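Local coordinates for formiminoglutamase (Trypanosoma cruzi, PDB 4MYK), which hydrolyses N-formimino-L-glutamate to L-glutamate and formamide at a binuclear manganese centre of the arginase type, at residues S243-G247 with R290-A295; A261-F266 with Y297-F302; L21-E27 with L81-A86. The protein carries 1 engineered substitution. All blocks are in the same frame, centred on the assembly; numbering follows the deposited sequence.

Interaction 1: S243-G247 with R290-A295; sequences SDMPG and RSPRVA
Gly247 and Ser291 bring the two backbones closest, CA to CA 5.1 Å, where an irregular loop lies against the first turns of helix 290-306. Gly247 N donates to Ser291 OG at 2.7 Å, but the N-H is bent well away from the line (137°); the same hydroxyl also bonds Glu287, just ahead of the helix. Arg290 reaches further out. With CG anti to its carbonyl carbon (chi1 -66°) and the chain turned at chi3, its NH2 meets Ser243 O at 2.7 Å, nearly linear at 178° and in the plane of both the carbonyl and the guanidinium. A water accepts from Arg290 NH1 and donates to Ser243 O, doubling this link, while Pro246 CG packs 3.4 Å from Arg290 NH1. Beside these polar bonds the thioether of Met245 crosses Val294, its CE 3.6 Å from Val294 CG1, and also lies against the Ser291 carbonyl. Arg290 NE bonds Ser242 of the second subunit, so the guanidinium is shared between chains. In this arginase/deacetylase fold, the loop follows strand 231-236 and the manganese ligands Asp236 and Asp238; its anchoring to helix 290-306 lies at a subunit interface, with the Met245 side chain about 11 Å from a manganese ion.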
loop_
_atom_site.group_PDB
_atom_site.type_symbol
_atom_site.label_atom_id
_atom_site.label_comp_id
_atom_site.label_asym_id
_atom_site.label_seq_id
_atom_site.Cartn_x
_atom_site.Cartn_y
_atom_site.Cartn_z
ATOM N N SER A 243 1.235 5.103 0.555
ATOM C CA SER A 243 0.664 4.024 -0.244
ATOM C C SER A 243 -0.875 4.104 -0.265
ATOM O O SER A 243 -1.502 3.791 -1.282
ATOM C CB SER A 243 1.140 2.651 0.242
ATOM O OG SER A 243 0.670 2.368 1.543
ATOM N N ASP A 244 -1.459 4.517 0.863
ATOM C CA ASP A 244 -2.904 4.776 0.988
ATOM C C ASP A 244 -3.270 6.243 0.744
ATOM O O ASP A 244 -4.349 6.555 0.233
ATOM C CB ASP A 244 -3.401 4.415 2.391
ATOM C CG ASP A 244 -3.553 2.945 2.586
ATOM O OD1 ASP A 244 -3.736 2.237 1.579
ATOM O OD2 ASP A 244 -3.492 2.500 3.745
ATOM N N MET A 245 -2.373 7.140 1.139
ATOM C CA MET A 245 -2.680 8.557 1.171
ATOM C C MET A 245 -1.552 9.358 0.523
ATOM O O MET A 245 -0.802 10.040 1.212
ATOM C CB MET A 245 -2.894 8.984 2.626
ATOM C CG MET A 245 -3.586 10.323 2.823
ATOM S SD MET A 245 -5.191 10.355 2.019
ATOM C CE MET A 245 -6.137 11.324 3.191
ATOM N N PRO A 246 -1.413 9.255 -0.810
ATOM C CA PRO A 246 -0.318 9.956 -1.504
ATOM C C PRO A 246 -0.543 11.469 -1.709
ATOM O O PRO A 246 0.427 12.207 -1.897
ATOM C CB PRO A 246 -0.224 9.231 -2.852
ATOM C CG PRO A 246 -1.564 8.636 -3.060
ATOM C CD PRO A 246 -2.099 8.288 -1.685
ATOM N N GLY A 247 -1.792 11.924 -1.655
ATOM C CA GLY A 247 -2.108 13.301 -2.007
ATOM C C GLY A 247 -2.035 14.273 -0.847
ATOM O O GLY A 247 -3.064 14.787 -0.390
ATOM N N ARG A 290 -7.584 9.449 -5.307
ATOM C CA ARG A 290 -7.582 8.454 -4.244
ATOM C C ARG A 290 -7.562 9.085 -2.860
ATOM O O ARG A 290 -8.205 8.597 -1.911
ATOM C CB ARG A 290 -6.368 7.539 -4.394
ATOM C CG ARG A 290 -6.371 6.662 -5.644
ATOM C CD ARG A 290 -5.097 5.815 -5.744
ATOM N NE ARG A 290 -4.912 4.904 -4.613
ATOM C CZ ARG A 290 -3.803 4.822 -3.868
ATOM N NH1 ARG A 290 -2.751 5.591 -4.117
ATOM N NH2 ARG A 290 -3.742 3.959 -2.864
ATOM N N SER A 291 -6.801 10.166 -2.742
ATOM C CA SER A 291 -6.541 10.772 -1.441
ATOM C C SER A 291 -7.740 11.566 -0.895
ATOM O O SER A 291 -8.073 11.462 0.280
ATOM C CB SER A 291 -5.262 11.607 -1.511
ATOM O OG SER A 291 -4.197 10.805 -1.998
ATOM N N PRO A 292 -8.395 12.354 -1.756
ATOM C CA PRO A 292 -9.649 13.011 -1.363
ATOM C C PRO A 292 -10.755 12.033 -0.953
ATOM O O PRO A 292 -11.530 12.331 -0.049
ATOM C CB PRO A 292 -10.037 13.780 -2.624
ATOM C CG PRO A 292 -8.707 14.110 -3.252
ATOM C CD PRO A 292 -7.864 12.894 -3.022
ATOM N N ARG A 293 -10.829 10.882 -1.606
ATOM C CA ARG A 293 -11.780 9.851 -1.193
ATOM C C ARG A 293 -11.491 9.399 0.233
ATOM O O ARG A 293 -12.394 9.260 1.045
ATOM C CB ARG A 293 -11.771 8.657 -2.156
ATOM C CG ARG A 293 -12.248 8.995 -3.565
ATOM C CD ARG A 293 -12.424 7.750 -4.427
ATOM N NE ARG A 293 -13.408 6.826 -3.861
ATOM C CZ ARG A 293 -14.613 6.606 -4.378
ATOM N NH1 ARG A 293 -14.992 7.239 -5.479
ATOM N NH2 ARG A 293 -15.440 5.751 -3.797
ATOM N N VAL A 294 -10.220 9.173 0.544
ATOM C CA VAL A 294 -9.865 8.758 1.899
ATOM C C VAL A 294 -10.301 9.803 2.924
ATOM O O VAL A 294 -10.835 9.458 3.984
ATOM C CB VAL A 294 -8.366 8.476 2.040
ATOM C CG1 VAL A 294 -7.990 8.280 3.511
ATOM C CG2 VAL A 294 -7.984 7.264 1.187
ATOM N N ALA A 295 -10.082 11.075 2.590
ATOM C CA ALA A 295 -10.377 12.192 3.485
ATOM C C ALA A 295 -11.869 12.258 3.784
ATOM O O ALA A 295 -12.270 12.425 4.939
ATOM C CB ALA A 295 -9.888 13.504 2.881
HETATM O O HOH W 1 -0.088 5.708 -3.522
HETATM O O HOH W 2 -5.424 2.095 -0.629
#

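Interaction 2: A261-F266 with Y297-F302; sequences AFDMCF and YMFYHF
Phe262 and His301 lie at the heart of a helix pair of the alpha/beta arginase fold, in which helices 258-270 and 290-306 run roughly parallel: the two segments cross at -33° with axes only 7.3 Å apart. In keeping with this, Phe302 CA approaches Cys265 O at 3.2 Å in a CA-H...O contact. Phe262 CB sits over the centre of the imidazole of His301, 3.4 Å from the centroid, a CH-pi contact. The two ring planes, 17° apart, are slid so far that they barely overlap. His301 chi1 (-82°), with CG anti to the carbonyl carbon, turns ND1 back to Tyr297 O one turn earlier, where it donates at 2.8 Å in the ring plane; His301 N reaches the same oxygen from the other face of the carbonyl. The outer end of the Phe262 ring presses on Tyr297, CZ to CB 3.4 Å, and Met298 CG comes to its edge at 3.7 Å from Phe262 CD1. Cys265 SG meets Met298 CE at 3.8 Å. Val254 of the second subunit packs on Phe262. On the sheet side, Phe235 of strand 231-236 packs against Ala261, Cys265 and Met298, while Phe302 meets Phe114 of strand 114-119.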
loop_
_atom_site.group_PDB
_atom_site.type_symbol
_atom_site.label_atom_id
_atom_site.label_comp_id
_atom_site.label_asym_id
_atom_site.label_seq_id
_atom_site.Cartn_x
_atom_site.Cartn_y
_atom_site.Cartn_z
ATOM N N ALA A 261 -7.026 4.909 10.087
ATOM C CA ALA A 261 -7.559 6.263 10.055
ATOM C C ALA A 261 -9.077 6.262 10.250
ATOM O O ALA A 261 -9.592 6.958 11.125
ATOM C CB ALA A 261 -7.181 6.945 8.753
ATOM N N PHE A 262 -9.787 5.481 9.439
ATOM C CA PHE A 262 -11.237 5.343 9.561
ATOM C C PHE A 262 -11.625 4.904 10.969
ATOM O O PHE A 262 -12.489 5.512 11.601
ATOM C CB PHE A 262 -11.768 4.295 8.593
ATOM C CG PHE A 262 -11.555 4.633 7.158
ATOM C CD1 PHE A 262 -11.044 5.863 6.792
ATOM C CD2 PHE A 262 -11.868 3.714 6.169
ATOM C CE1 PHE A 262 -10.848 6.175 5.459
ATOM C CE2 PHE A 262 -11.678 4.012 4.841
ATOM C CZ PHE A 262 -11.167 5.247 4.479
ATOM N N ASP A 263 -10.998 3.832 11.442
ATOM C CA ASP A 263 -11.270 3.315 12.776
ATOM C C ASP A 263 -11.045 4.365 13.863
ATOM O O ASP A 263 -11.777 4.403 14.853
ATOM C CB ASP A 263 -10.411 2.088 13.060
ATOM C CG ASP A 263 -10.848 0.863 12.270
ATOM O OD1 ASP A 263 -11.755 0.980 11.429
ATOM O OD2 ASP A 263 -10.280 -0.221 12.497
ATOM N N MET A 264 -10.027 5.204 13.682
ATOM C CA MET A 264 -9.723 6.260 14.650
ATOM C C MET A 264 -10.738 7.389 14.594
ATOM O O MET A 264 -11.101 7.962 15.619
ATOM C CB MET A 264 -8.332 6.840 14.408
ATOM C CG MET A 264 -7.180 5.904 14.711
ATOM S SD MET A 264 -5.645 6.593 14.059
ATOM C CE MET A 264 -5.528 8.117 14.994
ATOM N N CYS A 265 -11.176 7.726 13.387
ATOM C CA CYS A 265 -12.210 8.739 13.209
ATOM C C CYS A 265 -13.558 8.298 13.801
ATOM O O CYS A 265 -14.262 9.104 14.404
ATOM C CB CYS A 265 -12.344 9.124 11.736
ATOM S SG CYS A 265 -10.966 10.135 11.184
ATOM N N PHE A 266 -13.891 7.017 13.644
ATOM C CA PHE A 266 -15.088 6.467 14.268
ATOM C C PHE A 266 -15.028 6.581 15.799
ATOM O O PHE A 266 -16.005 6.978 16.436
ATOM C CB PHE A 266 -15.296 5.015 13.857
ATOM C CG PHE A 266 -16.645 4.458 14.256
ATOM C CD1 PHE A 266 -16.851 3.936 15.524
ATOM C CD2 PHE A 266 -17.703 4.457 13.361
ATOM C CE1 PHE A 266 -18.094 3.424 15.888
ATOM C CE2 PHE A 266 -18.941 3.947 13.718
ATOM C CZ PHE A 266 -19.139 3.435 14.980
ATOM N N TYR A 297 -13.972 9.733 3.449
ATOM C CA TYR A 297 -14.300 8.511 4.173
ATOM C C TYR A 297 -13.915 8.589 5.645
ATOM O O TYR A 297 -14.582 8.022 6.503
ATOM C CB TYR A 297 -13.650 7.297 3.513
ATOM C CG TYR A 297 -14.458 6.735 2.357
ATOM C CD1 TYR A 297 -15.810 6.451 2.508
ATOM C CD2 TYR A 297 -13.869 6.479 1.125
ATOM C CE1 TYR A 297 -16.554 5.941 1.460
ATOM C CE2 TYR A 297 -14.605 5.962 0.074
ATOM C CZ TYR A 297 -15.948 5.697 0.245
ATOM O OH TYR A 297 -16.692 5.178 -0.793
ATOM N N MET A 298 -12.839 9.306 5.935
ATOM C CA MET A 298 -12.448 9.574 7.313
ATOM C C MET A 298 -13.508 10.405 8.054
ATOM O O MET A 298 -13.888 10.082 9.186
ATOM C CB MET A 298 -11.095 10.279 7.342
ATOM C CG MET A 298 -9.912 9.361 7.124
ATOM S SD MET A 298 -8.336 10.243 7.023
ATOM C CE MET A 298 -8.204 10.976 8.653
ATOM N N PHE A 299 -13.961 11.484 7.419
ATOM C CA PHE A 299 -15.055 12.321 7.944
ATOM C C PHE A 299 -16.341 11.497 8.086
ATOM O O PHE A 299 -17.068 11.601 9.071
ATOM C CB PHE A 299 -15.279 13.523 7.011
ATOM C CG PHE A 299 -16.551 14.288 7.283
ATOM C CD1 PHE A 299 -16.643 15.143 8.367
ATOM C CD2 PHE A 299 -17.648 14.163 6.438
ATOM C CE1 PHE A 299 -17.809 15.837 8.619
ATOM C CE2 PHE A 299 -18.816 14.858 6.682
ATOM C CZ PHE A 299 -18.895 15.697 7.767
ATOM N N TYR A 300 -16.604 10.679 7.076
ATOM C CA TYR A 300 -17.735 9.769 7.071
ATOM C C TYR A 300 -17.763 8.882 8.322
ATOM O O TYR A 300 -18.797 8.735 8.963
ATOM C CB TYR A 300 -17.693 8.910 5.802
ATOM C CG TYR A 300 -18.628 7.724 5.835
ATOM C CD1 TYR A 300 -20.004 7.903 5.778
ATOM C CD2 TYR A 300 -18.139 6.431 5.929
ATOM C CE1 TYR A 300 -20.868 6.827 5.818
ATOM C CE2 TYR A 300 -18.995 5.348 5.978
ATOM C CZ TYR A 300 -20.362 5.554 5.919
ATOM O OH TYR A 300 -21.230 4.482 5.959
ATOM N N HIS A 301 -16.621 8.295 8.662
ATOM C CA HIS A 301 -16.524 7.420 9.824
ATOM C C HIS A 301 -16.712 8.234 11.090
ATOM O O HIS A 301 -17.372 7.786 12.031
ATOM C CB HIS A 301 -15.178 6.682 9.844
ATOM C CG HIS A 301 -15.149 5.462 8.972
ATOM N ND1 HIS A 301 -14.900 5.517 7.618
ATOM C CD2 HIS A 301 -15.359 4.153 9.261
ATOM C CE1 HIS A 301 -14.954 4.297 7.110
ATOM N NE2 HIS A 301 -15.232 3.452 8.085
ATOM N N PHE A 302 -16.137 9.434 11.117
ATOM C CA PHE A 302 -16.361 10.311 12.249
ATOM C C PHE A 302 -17.862 10.524 12.432
ATOM O O PHE A 302 -18.384 10.385 13.536
ATOM C CB PHE A 302 -15.685 11.680 12.100
ATOM C CG PHE A 302 -16.196 12.673 13.100
ATOM C CD1 PHE A 302 -15.674 12.707 14.386
ATOM C CD2 PHE A 302 -17.269 13.495 12.794
ATOM C CE1 PHE A 302 -16.184 13.572 15.336
ATOM C CE2 PHE A 302 -17.778 14.363 13.730
ATOM C CZ PHE A 302 -17.236 14.402 15.005
#

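Interaction 3: L21-E27 with L81-A86; sequences LFSAQRE and LKLYDA
Phe22 lays one face of its ring on Leu83, and Tyr84 offers one face of its ring to Glu27; these two face contacts, on successive residues of the strand, organise the packing of the 21-27 loop. Leu83 CB stands over the middle of the Phe22 ring, 3.6 Å from its centroid and 10° off the normal, while Leu83 CD2 comes within 3.7 Å of Phe22 CE1. Asp85 N lies in the plane of the same ring, at its edge. Phe22 is the centre of an inverse gamma turn; Leu21 O takes a weak bond from Ser23 N within the turn and a second from Leu83 N at 2.8 Å. Tyr84 carries CG anti to its backbone N (chi1 -168°), which carries the ring along the loop, with Ala24 O in plane at its edge, 3.4 Å from Tyr84 CD2. Glu27 CA stands over the ring centre and CB over the same face, CB 3.6 Å from Tyr84 CD1; CG runs out past the rim. The two side chains cross at about a right angle, the carboxylate plane 21° from the ring plane. Ala24 CB rests on Lys82 CB at 3.8 Å. Beyond the contact, the Glu27 carboxylate is bound by Lys104 and Arg111, and Asp85 bonds Gly87 N and pairs with Arg60. The chemistry is therefore divided: one direct bond and one water, donating to Ala24 O and Leu83 O, link backbone to backbone; a second water runs from Ser23 OG to Leu81 O; CH-pi contacts seat the Phe22 and Tyr84 rings; and charges are paired at the periphery, consistent with a loop covering the edge strand 83-88 at its partly exposed side.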
loop_
_atom_site.group_PDB
_atom_site.type_symbol
_atom_site.label_atom_id
_atom_site.label_comp_id
_atom_site.label_asym_id
_atom_site.label_seq_id
_atom_site.Cartn_x
_atom_site.Cartn_y
_atom_site.Cartn_z
ATOM N N LEU A 21 -27.836 14.160 4.412
ATOM C CA LEU A 21 -27.867 14.642 5.792
ATOM C C LEU A 21 -27.810 16.167 5.848
ATOM O O LEU A 21 -28.049 16.767 6.898
ATOM C CB LEU A 21 -26.709 14.038 6.594
ATOM C CG LEU A 21 -26.622 12.510 6.595
ATOM C CD1 LEU A 21 -25.320 12.042 7.206
ATOM C CD2 LEU A 21 -27.810 11.933 7.329
ATOM N N PHE A 22 -27.486 16.781 4.707
ATOM C CA PHE A 22 -27.479 18.237 4.559
ATOM C C PHE A 22 -28.896 18.786 4.354
ATOM O O PHE A 22 -29.198 19.428 3.351
ATOM C CB PHE A 22 -26.575 18.640 3.394
ATOM C CG PHE A 22 -25.107 18.496 3.689
ATOM C CD1 PHE A 22 -24.454 17.303 3.439
ATOM C CD2 PHE A 22 -24.382 19.557 4.221
ATOM C CE1 PHE A 22 -23.093 17.166 3.715
ATOM C CE2 PHE A 22 -23.033 19.431 4.498
ATOM C CZ PHE A 22 -22.386 18.231 4.249
ATOM N N SER A 23 -29.756 18.512 5.327
ATOM C CA SER A 23 -31.163 18.891 5.285
ATOM C C SER A 23 -31.426 20.074 6.225
ATOM O O SER A 23 -32.526 20.630 6.252
ATOM C CB SER A 23 -32.022 17.697 5.693
ATOM O OG SER A 23 -31.627 17.211 6.966
ATOM N N ALA A 24 -30.408 20.443 6.995
ATOM C CA ALA A 24 -30.469 21.608 7.860
ATOM C C ALA A 24 -30.525 22.871 7.006
ATOM O O ALA A 24 -29.595 23.159 6.258
ATOM C CB ALA A 24 -29.249 21.636 8.793
ATOM N N GLN A 25 -31.617 23.619 7.100
ATOM C CA GLN A 25 -31.743 24.848 6.320
ATOM C C GLN A 25 -30.887 25.962 6.908
ATOM O O GLN A 25 -30.239 26.705 6.171
ATOM C CB GLN A 25 -33.206 25.295 6.232
ATOM C CG GLN A 25 -34.108 24.371 5.408
ATOM C CD GLN A 25 -34.157 24.733 3.921
ATOM O OE1 GLN A 25 -35.137 24.431 3.236
ATOM N NE2 GLN A 25 -33.105 25.384 3.422
ATOM N N ARG A 26 -30.900 26.069 8.238
ATOM C CA ARG A 26 -30.094 27.050 8.967
ATOM C C ARG A 26 -28.965 26.364 9.727
ATOM O O ARG A 26 -29.188 25.404 10.466
ATOM C CB ARG A 26 -30.947 27.860 9.955
ATOM C CG ARG A 26 -30.931 29.377 9.708
ATOM C CD ARG A 26 -30.967 30.218 11.006
ATOM N NE ARG A 26 -32.293 30.328 11.631
ATOM C CZ ARG A 26 -33.191 31.280 11.366
ATOM N NH1 ARG A 26 -32.936 32.230 10.472
ATOM N NH2 ARG A 26 -34.358 31.284 12.004
ATOM N N GLU A 27 -27.754 26.876 9.537
ATOM C CA GLU A 27 -26.575 26.377 10.227
ATOM C C GLU A 27 -26.847 26.055 11.692
ATOM O O GLU A 27 -26.303 25.086 12.234
ATOM C CB GLU A 27 -25.449 27.406 10.132
ATOM C CG GLU A 27 -24.126 26.899 10.667
ATOM C CD GLU A 27 -23.065 27.982 10.724
ATOM O OE1 GLU A 27 -23.102 28.892 9.864
ATOM O OE2 GLU A 27 -22.194 27.914 11.622
ATOM N N LEU A 81 -28.800 12.631 11.747
ATOM C CA LEU A 81 -27.925 13.787 11.914
ATOM C C LEU A 81 -28.191 14.800 10.820
ATOM O O LEU A 81 -28.622 14.441 9.726
ATOM C CB LEU A 81 -26.454 13.372 11.868
ATOM C CG LEU A 81 -25.834 12.664 13.071
ATOM C CD1 LEU A 81 -24.381 12.299 12.789
ATOM C CD2 LEU A 81 -25.933 13.532 14.300
ATOM N N LYS A 82 -27.942 16.072 11.122
ATOM C CA LYS A 82 -27.994 17.122 10.111
ATOM C C LYS A 82 -26.631 17.762 9.978
ATOM O O LYS A 82 -26.022 18.154 10.971
ATOM C CB LYS A 82 -29.056 18.186 10.434
ATOM C CG LYS A 82 -30.484 17.738 10.147
ATOM C CD LYS A 82 -31.482 18.733 10.682
ATOM C CE LYS A 82 -31.091 19.183 12.076
ATOM N NZ LYS A 82 -30.692 18.050 12.981
ATOM N N LEU A 83 -26.158 17.837 8.738
ATOM C CA LEU A 83 -24.898 18.478 8.413
ATOM C C LEU A 83 -25.166 19.812 7.744
ATOM O O LEU A 83 -26.188 19.995 7.084
ATOM C CB LEU A 83 -24.085 17.605 7.460
ATOM C CG LEU A 83 -23.144 16.548 8.028
ATOM C CD1 LEU A 83 -23.690 15.963 9.322
ATOM C CD2 LEU A 83 -22.906 15.467 6.984
ATOM N N TYR A 84 -24.234 20.742 7.905
ATOM C CA TYR A 84 -24.307 22.023 7.209
ATOM C C TYR A 84 -22.921 22.418 6.773
ATOM O O TYR A 84 -21.956 22.255 7.517
ATOM C CB TYR A 84 -24.904 23.112 8.097
ATOM C CG TYR A 84 -25.269 24.368 7.353
ATOM C CD1 TYR A 84 -24.373 25.434 7.262
ATOM C CD2 TYR A 84 -26.511 24.501 6.738
ATOM C CE1 TYR A 84 -24.711 26.603 6.581
ATOM C CE2 TYR A 84 -26.854 25.663 6.058
ATOM C CZ TYR A 84 -25.949 26.708 5.984
ATOM O OH TYR A 84 -26.282 27.858 5.308
ATOM N N ASP A 85 -22.836 22.931 5.557
ATOM C CA ASP A 85 -21.571 23.328 4.967
ATOM C C ASP A 85 -21.536 24.846 4.985
ATOM O O ASP A 85 -22.185 25.501 4.167
ATOM C CB ASP A 85 -21.508 22.775 3.545
ATOM C CG ASP A 85 -20.180 23.005 2.879
ATOM O OD1 ASP A 85 -19.335 23.734 3.437
ATOM O OD2 ASP A 85 -19.987 22.466 1.771
ATOM N N ALA A 86 -20.802 25.409 5.937
ATOM C CA ALA A 86 -20.734 26.862 6.093
ATOM C C ALA A 86 -19.829 27.566 5.072
ATOM O O ALA A 86 -19.714 28.799 5.077
ATOM C CB ALA A 86 -20.317 27.219 7.504
HETATM O O HOH W 3 -31.130 15.192 8.321
HETATM O O HOH W 4 -27.702 21.603 5.321
#

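How the interactions relate
Interactions 1 and 2 share helix 290-306 and touch where Val294 O meets Phe262 CE1 at 3.6 Å; both are buried and both reach the second subunit. Their chemistry differs with place: interaction 1, nearer the manganese ions and the trimer interface, relies on an arginine, a serine and ordered water beside one methionine-valine contact, whereas interaction 2 is almost wholly apolar and aromatic packing between helices. Interaction 3 is partly exposed, lies away from the metal site and touches no other chain of the assembly; it mixes ring-face contacts with water bridges. Even so, Phe299 CZ of the 297-302 segment packs 4.1 Å from Leu83 CD2, while interaction 1 stays about 11 Å from it between nearest atoms.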